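Local structure of LP04448p (Drosophila melanogaster, 2QK2) at residues L84-A89 and I122-A127; A160-Q165 and L200-K205. The protein probably binds tubulin through its TOG domain, a HEAT-repeat array, and takes part in microtubule plus-end tracking as a member of the XMAP215/Dis1 family. All blocks are in the same frame, centred on the assembly; numbering follows the deposited sequence.

Overall arrangement
Interactions 1 and 2 each join one helix end to the helix that lies two further along the chain: helix 71-88 to helix 112-126, and helix 147-161 to helix 190-207. They follow one another in series, their centres about 19 Å apart. Interaction 1 is partly buried, with a lysine at its margin and a water joining two backbone carbonyls; interaction 2 is buried at all four touching residues and held by van der Waals contacts, without polar pairs between its segments, the hydroxyls of Thr162 and Thr202 bonding to backbone carbonyls close by in sequence. Residues Tyr126 and Thr164 connect the two sites: Tyr126 OH lies 2.7 Å from Thr164 OG1, a probable hydrogen bond between segments 122-127 and 160-165.

Interaction 1: residues L84-A89 and I122-A127; sequences LAKGLA and IDAIYA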
# COMPACT_ATOMS: atom_id res chain seq x y z
N LEU A 84 -9.88 4.88 -6.04
CA LEU A 84 -10.79 5.46 -5.07
C LEU A 84 -9.98 6.21 -4.00
O LEU A 84 -10.31 7.34 -3.63
CB LEU A 84 -11.63 4.35 -4.41
CG LEU A 84 -12.63 4.76 -3.32
CD1 LEU A 84 -13.69 5.70 -3.90
CD2 LEU A 84 -13.28 3.51 -2.73
N ALA A 85 -8.92 5.57 -3.50
CA ALA A 85 -8.09 6.20 -2.48
C ALA A 85 -7.43 7.47 -3.02
O ALA A 85 -7.29 8.45 -2.30
CB ALA A 85 -7.04 5.22 -1.97
N LYS A 86 -7.03 7.45 -4.29
CA LYS A 86 -6.41 8.62 -4.91
C LYS A 86 -7.40 9.75 -5.14
O LYS A 86 -7.06 10.92 -4.98
CB LYS A 86 -5.81 8.27 -6.27
CG LYS A 86 -4.56 7.44 -6.26
CD LYS A 86 -3.93 7.42 -7.65
CE LYS A 86 -3.63 8.84 -8.12
NZ LYS A 86 -3.05 8.91 -9.49
N GLY A 87 -8.62 9.41 -5.53
CA GLY A 87 -9.62 10.42 -5.80
C GLY A 87 -10.16 11.11 -4.57
O GLY A 87 -10.73 12.20 -4.66
N LEU A 88 -9.98 10.47 -3.42
CA LEU A 88 -10.46 10.99 -2.15
C LEU A 88 -9.32 11.61 -1.34
O LEU A 88 -9.55 12.38 -0.41
CB LEU A 88 -11.10 9.86 -1.33
CG LEU A 88 -12.62 9.75 -1.15
CD1 LEU A 88 -13.38 10.50 -2.22
CD2 LEU A 88 -13.00 8.28 -1.14
N ALA A 89 -8.09 11.25 -1.69
CA ALA A 89 -6.91 11.75 -0.99
C ALA A 89 -7.10 11.57 0.51
O ALA A 89 -7.44 10.48 0.96
CB ALA A 89 -6.68 13.22 -1.34
N ILE A 122 -2.33 -0.20 -1.88
CA ILE A 122 -1.79 0.11 -0.57
C ILE A 122 -0.99 1.42 -0.57
O ILE A 122 -0.98 2.14 0.43
CB ILE A 122 -0.96 -1.07 0.02
CG1 ILE A 122 -0.80 -0.87 1.53
CG2 ILE A 122 0.41 -1.16 -0.65
CD1 ILE A 122 -0.29 -2.09 2.25
N ASP A 123 -0.35 1.74 -1.69
CA ASP A 123 0.42 2.98 -1.78
C ASP A 123 -0.51 4.20 -1.76
O ASP A 123 -0.25 5.18 -1.05
CB ASP A 123 1.27 3.00 -3.06
CG ASP A 123 2.49 2.06 -2.99
OD1 ASP A 123 2.71 1.42 -1.94
OD2 ASP A 123 3.24 1.98 -3.98
N ALA A 124 -1.60 4.14 -2.52
CA ALA A 124 -2.55 5.24 -2.57
C ALA A 124 -3.19 5.41 -1.20
O ALA A 124 -3.42 6.53 -0.74
CB ALA A 124 -3.62 4.97 -3.63
N ILE A 125 -3.47 4.30 -0.53
CA ILE A 125 -4.08 4.34 0.79
C ILE A 125 -3.13 4.93 1.83
O ILE A 125 -3.54 5.68 2.72
CB ILE A 125 -4.54 2.94 1.21
CG1 ILE A 125 -5.68 2.49 0.28
CG2 ILE A 125 -5.00 2.94 2.67
CD1 ILE A 125 -6.26 1.13 0.62
N TYR A 126 -1.84 4.61 1.70
CA TYR A 126 -0.84 5.12 2.64
C TYR A 126 -0.86 6.65 2.68
O TYR A 126 -0.72 7.26 3.74
CB TYR A 126 0.56 4.65 2.25
CG TYR A 126 1.64 5.24 3.14
CD1 TYR A 126 1.73 4.89 4.48
CD2 TYR A 126 2.53 6.20 2.64
CE1 TYR A 126 2.67 5.47 5.32
CE2 TYR A 126 3.48 6.79 3.48
CZ TYR A 126 3.54 6.42 4.82
OH TYR A 126 4.46 7.01 5.67
N ALA A 127 -1.03 7.26 1.51
CA ALA A 127 -1.06 8.71 1.38
C ALA A 127 -2.11 9.37 2.28
O ALA A 127 -1.97 10.55 2.63
CB ALA A 127 -1.31 9.09 -0.08
O HOH W 1 -4.95 8.81 -0.86
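Ala85 faces the 122-127 segment with its methyl group and meets two side chains at once: its CB lies 3.8 Å from Ala124 CB and 3.8 Å from Ile125 CG1. Although the CB of Ile125 points away from this partner, CG1 stands anti to the carbonyl carbon (chi1 -66°), which brings that branch back against Ala85. Beyond, Ile125 packs on Ala96, Cys99 and Leu103 of helix 93-105. The backbone of Ala85 contributes too: one water donates to Ala85 O at 2.8 Å and to Ala124 O at 2.7 Å, bridging two carbonyls that cannot bond to each other. Next along, Lys86 lays its CG 3.7 Å from Ala124 CB, so aliphatic chain rather than charge makes the contact; a bend at chi3 (58°) precedes the amine, which leads away from the partner helix. The two alanine methyls, of Ala85 and Ala124, suit the close spacing: the axes of 84-88 and 122-126 approach to 8.3 Å at 23°, and the CA atoms of Ala85 and Ile125 are 5.5 Å apart. Such near-parallel packing of helices 71-88 and 112-126 is characteristic of a HEAT-repeat solenoid, here the TOG domain.

Interaction 2: residues A160-Q165 and L200-K205; sequences ALTRTQ and LGTLIK
Leu161 and Leu203 mark the closest backbone approach, their CA atoms 6.5 Å apart where the C-terminal end of helix 147-161 and the turn after it pass residues 200-205 of helix 190-207. The side chain of Leu161 points at this helix and spreads over two of its residues. Its CB rests 3.7 Å from Thr202 CG2, while CD1 reaches further along to lie 3.8 Å from Leu203 N and 3.9 Å from Leu203 CB. The two leucine side chains cross obliquely, and Leu203 continues past the contact onto Leu174 and Thr178 of helix 171-185.

Thr202 meets the first segment through its methyl alone. With CG2 anti to the backbone N, that methyl touches both Leu161 CB and Thr162 CG2; Thr202 CG2 lies 3.7 Å from Thr162 CG2. Its hydroxyl takes the other branch, hydrogen-bonding to Glu198 O one helical turn back. Thr162 divides its side chain likewise: CG2 turns to Thr202, and OG1 hydrogen-bonds to Arg159 O.

Behind the interface, Ala160 O is gripped by two donors from opposite faces of its carbonyl plane. Arg163 N bonds to Ala160 O at 2.9 Å, and Thr164 OG1 donates to it at 2.7 Å from 52° out of the plane. These bonds tie the turn to the helix end that carries Leu161 and Thr162.

Every contact between the segments is thus of the van der Waals kind, made by methyl and methylene groups together with the backbone N and CA of Leu203. Both touching threonines show how polar residues can serve in such a buried place: each hydroxyl is satisfied by a backbone carbonyl close by in sequence, which allows the methyls to form an apolar junction between helices 147-161 and 190-207.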
# COMPACT_ATOMS: atom_id res chain seq x y z
N ALA A 160 6.84 3.71 0.83
CA ALA A 160 6.18 4.64 1.75
C ALA A 160 7.16 5.70 2.29
O ALA A 160 6.85 6.90 2.32
CB ALA A 160 5.56 3.87 2.92
N LEU A 161 8.33 5.25 2.71
CA LEU A 161 9.35 6.14 3.27
C LEU A 161 9.78 7.25 2.31
O LEU A 161 10.10 8.36 2.75
CB LEU A 161 10.56 5.33 3.73
CG LEU A 161 10.32 4.46 4.97
CD1 LEU A 161 11.51 3.53 5.21
CD2 LEU A 161 10.10 5.36 6.19
N THR A 162 9.77 6.98 1.01
CA THR A 162 10.16 7.99 0.04
C THR A 162 9.14 9.14 0.00
O THR A 162 9.40 10.18 -0.60
CB THR A 162 10.26 7.42 -1.39
OG1 THR A 162 8.97 7.00 -1.83
CG2 THR A 162 11.22 6.24 -1.44
N ARG A 163 7.99 8.94 0.64
CA ARG A 163 6.95 9.96 0.67
C ARG A 163 6.54 10.26 2.10
O ARG A 163 5.37 10.56 2.37
CB ARG A 163 5.73 9.50 -0.12
CG ARG A 163 6.02 9.21 -1.58
CD ARG A 163 4.82 8.58 -2.27
NE ARG A 163 5.16 8.05 -3.58
CZ ARG A 163 5.45 8.79 -4.64
NH1 ARG A 163 5.42 10.12 -4.55
NH2 ARG A 163 5.76 8.21 -5.79
N THR A 164 7.49 10.18 3.02
CA THR A 164 7.20 10.43 4.42
C THR A 164 8.04 11.57 4.98
O THR A 164 9.21 11.73 4.64
CB THR A 164 7.46 9.16 5.25
OG1 THR A 164 6.70 8.07 4.70
CG2 THR A 164 7.05 9.37 6.69
N GLN A 165 7.43 12.38 5.84
CA GLN A 165 8.13 13.49 6.47
C GLN A 165 9.01 12.92 7.59
O GLN A 165 8.56 12.07 8.36
CB GLN A 165 7.14 14.49 7.08
CG GLN A 165 6.42 15.37 6.08
CD GLN A 165 7.39 16.22 5.27
OE1 GLN A 165 8.30 16.83 5.83
NE2 GLN A 165 7.18 16.27 3.96
N LEU A 200 15.54 -0.59 4.61
CA LEU A 200 16.51 -0.06 5.55
C LEU A 200 17.33 1.07 4.93
O LEU A 200 17.57 2.10 5.56
CB LEU A 200 17.45 -1.18 6.02
CG LEU A 200 17.29 -1.84 7.40
CD1 LEU A 200 16.10 -1.28 8.16
CD2 LEU A 200 17.16 -3.33 7.20
N GLY A 201 17.75 0.88 3.68
CA GLY A 201 18.53 1.90 3.00
C GLY A 201 17.72 3.16 2.80
O GLY A 201 18.23 4.28 2.94
N THR A 202 16.44 3.00 2.48
CA THR A 202 15.58 4.15 2.27
C THR A 202 15.39 4.87 3.60
O THR A 202 15.37 6.10 3.66
CB THR A 202 14.21 3.72 1.69
OG1 THR A 202 14.42 2.93 0.51
CG2 THR A 202 13.37 4.94 1.33
N LEU A 203 15.27 4.09 4.67
CA LEU A 203 15.10 4.66 6.00
C LEU A 203 16.29 5.54 6.37
O LEU A 203 16.12 6.60 6.98
CB LEU A 203 14.95 3.55 7.04
CG LEU A 203 14.75 4.04 8.48
CD1 LEU A 203 13.46 4.85 8.58
CD2 LEU A 203 14.70 2.84 9.43
N ILE A 204 17.50 5.10 6.02
CA ILE A 204 18.71 5.87 6.32
C ILE A 204 18.72 7.14 5.46
O ILE A 204 19.08 8.23 5.92
CB ILE A 204 20.00 5.06 6.03
CG1 ILE A 204 20.05 3.81 6.91
CG2 ILE A 204 21.22 5.93 6.29
CD1 ILE A 204 21.29 2.95 6.67
N LYS A 205 18.32 6.99 4.20
CA LYS A 205 18.25 8.11 3.27
C LYS A 205 17.36 9.21 3.84
O LYS A 205 17.68 10.39 3.75
CB LYS A 205 17.66 7.65 1.93
CG LYS A 205 18.53 7.97 0.72
CD LYS A 205 18.69 9.46 0.51
CE LYS A 205 19.88 9.75 -0.40
NZ LYS A 205 19.91 8.90 -1.63